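Local coordinates for hypothetical 39.9 kDa protein (Saccharomyces cerevisiae, PDB 2GA8) that acts as an ATP-dependent P-loop kinase that could take part in assembling the endoplasmic reticulum membrane, at residues D9-L14 / A289-K294; Y23-I28 / T260-L265. All blocks are in the same frame, centred on the assembly; numbering follows the deposited sequence.

Interaction 1 of 2, residues D9-L14 / A289-K294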
# COMPACT_ATOMS: atom_id res chain seq x y z
N ASP A 9 14.27 -4.33 13.44
CA ASP A 9 15.70 -4.05 13.47
C ASP A 9 16.26 -3.93 12.06
O ASP A 9 17.05 -3.03 11.78
CB ASP A 9 16.46 -5.14 14.23
CG ASP A 9 16.19 -5.10 15.72
OD1 ASP A 9 15.88 -4.01 16.25
OD2 ASP A 9 16.31 -6.16 16.37
N ASP A 10 15.84 -4.82 11.17
CA ASP A 10 16.33 -4.77 9.80
C ASP A 10 15.85 -3.51 9.09
O ASP A 10 16.58 -2.93 8.31
CB ASP A 10 15.91 -6.03 9.03
CG ASP A 10 16.58 -7.29 9.56
OD1 ASP A 10 17.76 -7.22 9.96
OD2 ASP A 10 15.92 -8.35 9.58
N VAL A 11 14.62 -3.09 9.38
CA VAL A 11 14.08 -1.88 8.77
C VAL A 11 14.90 -0.67 9.24
O VAL A 11 15.29 0.18 8.44
CB VAL A 11 12.60 -1.67 9.15
CG1 VAL A 11 12.12 -0.30 8.66
CG2 VAL A 11 11.75 -2.76 8.52
N LEU A 12 15.17 -0.60 10.54
CA LEU A 12 15.94 0.51 11.08
C LEU A 12 17.37 0.50 10.55
O LEU A 12 17.99 1.55 10.39
CB LEU A 12 15.95 0.48 12.61
CG LEU A 12 14.58 0.68 13.27
CD1 LEU A 12 14.73 0.66 14.79
CD2 LEU A 12 14.00 2.01 12.82
N GLN A 13 17.90 -0.69 10.28
CA GLN A 13 19.26 -0.77 9.77
C GLN A 13 19.34 -0.18 8.37
O GLN A 13 20.29 0.53 8.04
CB GLN A 13 19.73 -2.22 9.75
CG GLN A 13 21.13 -2.40 9.21
CD GLN A 13 21.68 -3.77 9.49
OE1 GLN A 13 21.13 -4.78 9.04
NE2 GLN A 13 22.78 -3.83 10.24
N LEU A 14 18.35 -0.48 7.55
CA LEU A 14 18.33 0.04 6.18
C LEU A 14 18.10 1.54 6.20
O LEU A 14 18.76 2.29 5.47
CB LEU A 14 17.26 -0.65 5.34
CG LEU A 14 17.20 -0.18 3.88
CD1 LEU A 14 18.59 -0.30 3.24
CD2 LEU A 14 16.20 -1.01 3.10
N ALA A 289 16.16 1.82 -1.39
CA ALA A 289 15.76 1.73 0.01
C ALA A 289 14.50 0.89 0.15
O ALA A 289 13.46 1.37 0.59
CB ALA A 289 15.52 3.13 0.58
N LEU A 290 14.61 -0.39 -0.21
CA LEU A 290 13.49 -1.31 -0.14
C LEU A 290 13.84 -2.65 0.50
O LEU A 290 14.89 -3.24 0.21
CB LEU A 290 12.96 -1.59 -1.56
CG LEU A 290 11.89 -2.67 -1.67
CD1 LEU A 290 10.58 -2.14 -1.10
CD2 LEU A 290 11.70 -3.08 -3.12
N LEU A 291 12.96 -3.13 1.37
CA LEU A 291 13.11 -4.44 2.00
C LEU A 291 11.88 -5.18 1.49
O LEU A 291 10.79 -4.61 1.43
CB LEU A 291 13.08 -4.34 3.53
CG LEU A 291 14.43 -3.94 4.13
CD1 LEU A 291 14.33 -3.88 5.65
CD2 LEU A 291 15.50 -4.94 3.70
N VAL A 292 12.07 -6.44 1.09
CA VAL A 292 10.99 -7.25 0.54
C VAL A 292 10.81 -8.57 1.29
O VAL A 292 11.76 -9.33 1.45
CB VAL A 292 11.24 -7.56 -0.95
CG1 VAL A 292 10.08 -8.36 -1.53
CG2 VAL A 292 11.45 -6.26 -1.72
N TYR A 293 9.59 -8.82 1.75
CA TYR A 293 9.26 -10.05 2.48
C TYR A 293 8.08 -10.75 1.84
O TYR A 293 7.10 -10.11 1.42
CB TYR A 293 8.92 -9.73 3.93
CG TYR A 293 10.05 -9.08 4.69
CD1 TYR A 293 11.16 -9.83 5.09
CD2 TYR A 293 10.03 -7.72 4.97
CE1 TYR A 293 12.23 -9.22 5.75
CE2 TYR A 293 11.10 -7.10 5.62
CZ TYR A 293 12.19 -7.86 6.01
OH TYR A 293 13.25 -7.24 6.64
N LYS A 294 8.16 -12.07 1.77
CA LYS A 294 7.08 -12.85 1.20
C LYS A 294 6.81 -13.95 2.21
O LYS A 294 7.71 -14.68 2.60
CB LYS A 294 7.51 -13.42 -0.16
CG LYS A 294 6.36 -13.94 -1.01
CD LYS A 294 5.90 -15.29 -0.55
CE LYS A 294 4.75 -15.80 -1.41
NZ LYS A 294 4.31 -17.14 -0.97
O HOH W 1 15.27 -8.85 7.07
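Leu14 and Leu291 reach toward each other tip to tip, and these two residues supply more than half of the 250 Å² buried between the segments. The branch of Leu14 that touches is CD2, 3.6 Å from CG of Leu291; the same methyl also rests on the strand backbone, 3.7 Å from N of Leu290. With its CG trans to the backbone N (chi1 -178°), Leu14 extends across to the start of the strand. The CD1 branch of Leu291 turns to the preceding helical turn, 3.6 Å from O of Asp10 and 3.7 Å from CA of Val11, against helix backbone more than side chain. The Val11 and Leu291 side chains run at a slant to one another, CG2 to CD1 4.0 Å. Helix 4-17 thus lies over one face of the central parallel sheet of this P-loop kinase, roughly antiparallel to the strand, the axes of 9-14 and 290-294 making 157° and approaching to 9.4 Å. Farther along the strand the contact becomes polar. The carboxylate of Asp10 and the ring of Tyr293 have planes 24° apart but do not bond directly, OD2 and OH being 4.1 Å apart. One water joins them, donating to OD2 of Asp10 and sitting in the ring plane at the edge of Tyr293, 2.6 Å from its OH. The Tyr293 ring also packs on Val27 and Leu29 of strand 25-30.

Interaction 2 of 2, residues Y23-I28 / T260-L265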
# COMPACT_ATOMS: atom_id res chain seq x y z
N TYR A 23 14.81 9.77 1.74
CA TYR A 23 14.00 10.40 2.77
C TYR A 23 13.21 9.34 3.54
O TYR A 23 12.96 9.48 4.74
CB TYR A 23 13.02 11.39 2.16
CG TYR A 23 12.32 12.21 3.21
CD1 TYR A 23 13.01 13.19 3.92
CD2 TYR A 23 10.98 11.98 3.54
CE1 TYR A 23 12.39 13.92 4.92
CE2 TYR A 23 10.35 12.71 4.54
CZ TYR A 23 11.07 13.68 5.22
OH TYR A 23 10.45 14.41 6.21
N ARG A 24 12.80 8.29 2.84
CA ARG A 24 12.05 7.23 3.48
C ARG A 24 12.40 5.87 2.90
O ARG A 24 12.88 5.76 1.77
CB ARG A 24 10.54 7.50 3.37
CG ARG A 24 10.09 8.07 2.04
CD ARG A 24 8.57 8.26 1.96
NE ARG A 24 8.04 9.14 3.00
CZ ARG A 24 7.10 10.06 2.80
NH1 ARG A 24 6.58 10.24 1.59
NH2 ARG A 24 6.65 10.78 3.81
N VAL A 25 12.20 4.83 3.69
CA VAL A 25 12.48 3.48 3.22
C VAL A 25 11.15 2.77 3.09
O VAL A 25 10.20 3.07 3.81
CB VAL A 25 13.39 2.73 4.20
CG1 VAL A 25 14.73 3.46 4.33
CG2 VAL A 25 12.72 2.60 5.55
N CYS A 26 11.07 1.85 2.14
CA CYS A 26 9.84 1.12 1.91
C CYS A 26 10.00 -0.35 2.22
O CYS A 26 11.09 -0.91 2.07
CB CYS A 26 9.38 1.27 0.46
SG CYS A 26 8.84 2.95 0.01
N VAL A 27 8.91 -0.96 2.66
CA VAL A 27 8.91 -2.38 2.96
C VAL A 27 7.73 -2.98 2.23
O VAL A 27 6.62 -2.47 2.31
CB VAL A 27 8.74 -2.65 4.46
CG1 VAL A 27 8.71 -4.16 4.71
CG2 VAL A 27 9.87 -2.00 5.25
N ILE A 28 7.99 -4.05 1.48
CA ILE A 28 6.94 -4.76 0.77
C ILE A 28 6.72 -6.06 1.54
O ILE A 28 7.67 -6.77 1.85
CB ILE A 28 7.35 -5.12 -0.68
CG1 ILE A 28 7.20 -3.89 -1.58
CG2 ILE A 28 6.46 -6.27 -1.20
CD1 ILE A 28 7.69 -4.12 -3.02
N THR A 260 6.52 10.52 8.18
CA THR A 260 6.59 9.11 7.82
C THR A 260 7.90 8.83 7.08
O THR A 260 8.07 9.25 5.93
CB THR A 260 5.42 8.72 6.90
OG1 THR A 260 4.18 9.19 7.47
CG2 THR A 260 5.36 7.21 6.75
N ARG A 261 8.81 8.12 7.74
CA ARG A 261 10.10 7.80 7.14
C ARG A 261 10.20 6.32 6.77
O ARG A 261 11.18 5.89 6.18
CB ARG A 261 11.22 8.19 8.11
CG ARG A 261 11.14 9.64 8.58
CD ARG A 261 11.34 10.64 7.43
NE ARG A 261 12.74 10.77 7.04
CZ ARG A 261 13.64 11.48 7.71
NH1 ARG A 261 13.29 12.14 8.82
NH2 ARG A 261 14.91 11.52 7.30
N ILE A 262 9.18 5.56 7.15
CA ILE A 262 9.11 4.14 6.86
C ILE A 262 7.69 3.85 6.40
O ILE A 262 6.73 4.15 7.10
CB ILE A 262 9.42 3.30 8.13
CG1 ILE A 262 10.88 3.49 8.53
CG2 ILE A 262 9.12 1.83 7.88
CD1 ILE A 262 11.20 2.98 9.91
N VAL A 263 7.55 3.28 5.20
CA VAL A 263 6.24 2.96 4.66
C VAL A 263 6.20 1.45 4.46
O VAL A 263 7.03 0.89 3.74
CB VAL A 263 5.98 3.67 3.31
CG1 VAL A 263 4.61 3.27 2.76
CG2 VAL A 263 6.05 5.17 3.49
N ILE A 264 5.24 0.81 5.11
CA ILE A 264 5.09 -0.63 5.02
C ILE A 264 3.89 -0.94 4.14
O ILE A 264 2.76 -0.71 4.53
CB ILE A 264 4.88 -1.24 6.43
CG1 ILE A 264 6.09 -0.91 7.31
CG2 ILE A 264 4.69 -2.74 6.33
CD1 ILE A 264 5.81 -1.02 8.81
N LEU A 265 4.16 -1.45 2.94
CA LEU A 265 3.09 -1.78 2.01
C LEU A 265 2.85 -3.28 2.07
O LEU A 265 3.78 -4.06 1.92
CB LEU A 265 3.49 -1.38 0.59
CG LEU A 265 3.82 0.11 0.40
CD1 LEU A 265 5.31 0.33 0.53
CD2 LEU A 265 3.34 0.57 -0.97
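Four backbone hydrogen bonds join Val25 and Val27 to the parallel segment 260-265, running from Val25 N to Arg261 O, Val263 N to Val25 O, Val27 N to Val263 O and Leu265 N to Val27 O, the last 2.7 Å long. Two arginines add side-chain bonds just before the strands begin. Arg24 grips Thr260 O side-on with two nitrogens, NE at 2.9 Å and NH2 at 3.0 Å, the oxygen in the guanidinium plane; its NH1 goes to Thr205. Arg261 NE bonds to Tyr23 O at 2.6 Å, in the carbonyl plane. Replacing Arg24 by alanine is likely to deprive Thr260 O of both these donors and Thr205 OG1 of this bond. Bends at chi2 and chi3 fold the Arg261 guanidinium flat over the Tyr23 ring, a cation-pi stack with planes 11° apart and CZ 4.3 Å from the ring centroid; Tyr23 OH is held by Lys258 O. Among apolar contacts, Val25 and Ile262 lie side by side, CG2 to CG1 3.6 Å, on the face covered by helix 4-17, while Cys26 CB meets Leu265 CD1 on the other. Strand 262-267 directly beside the P-loop strand 25-30, in a parallel sheet of order 2-3-1-4-5, is the arrangement of P-loop kinases.

In the fold
From the N terminus, helix 4-17 comes first and strand 25-30 follows, leading into the predicted ATP-binding loop. The chain then wanders through more than 230 residues, including the six-stranded mixed sheet, before strand 262-267 returns beside strand 25-30 and interaction 2 closes that loop. After helix 275-285, strand 290-296 lines up on the other side of strand 25-30 and meets the N-terminal helix in interaction 1, whose loop encloses that of interaction 2. The two contacts touch: Ile28 exchanges backbone hydrogen bonds with Leu291 and Tyr293, and Val11 packs on Ile262. Together they tie the N-terminal helix to three adjacent strands of the central sheet.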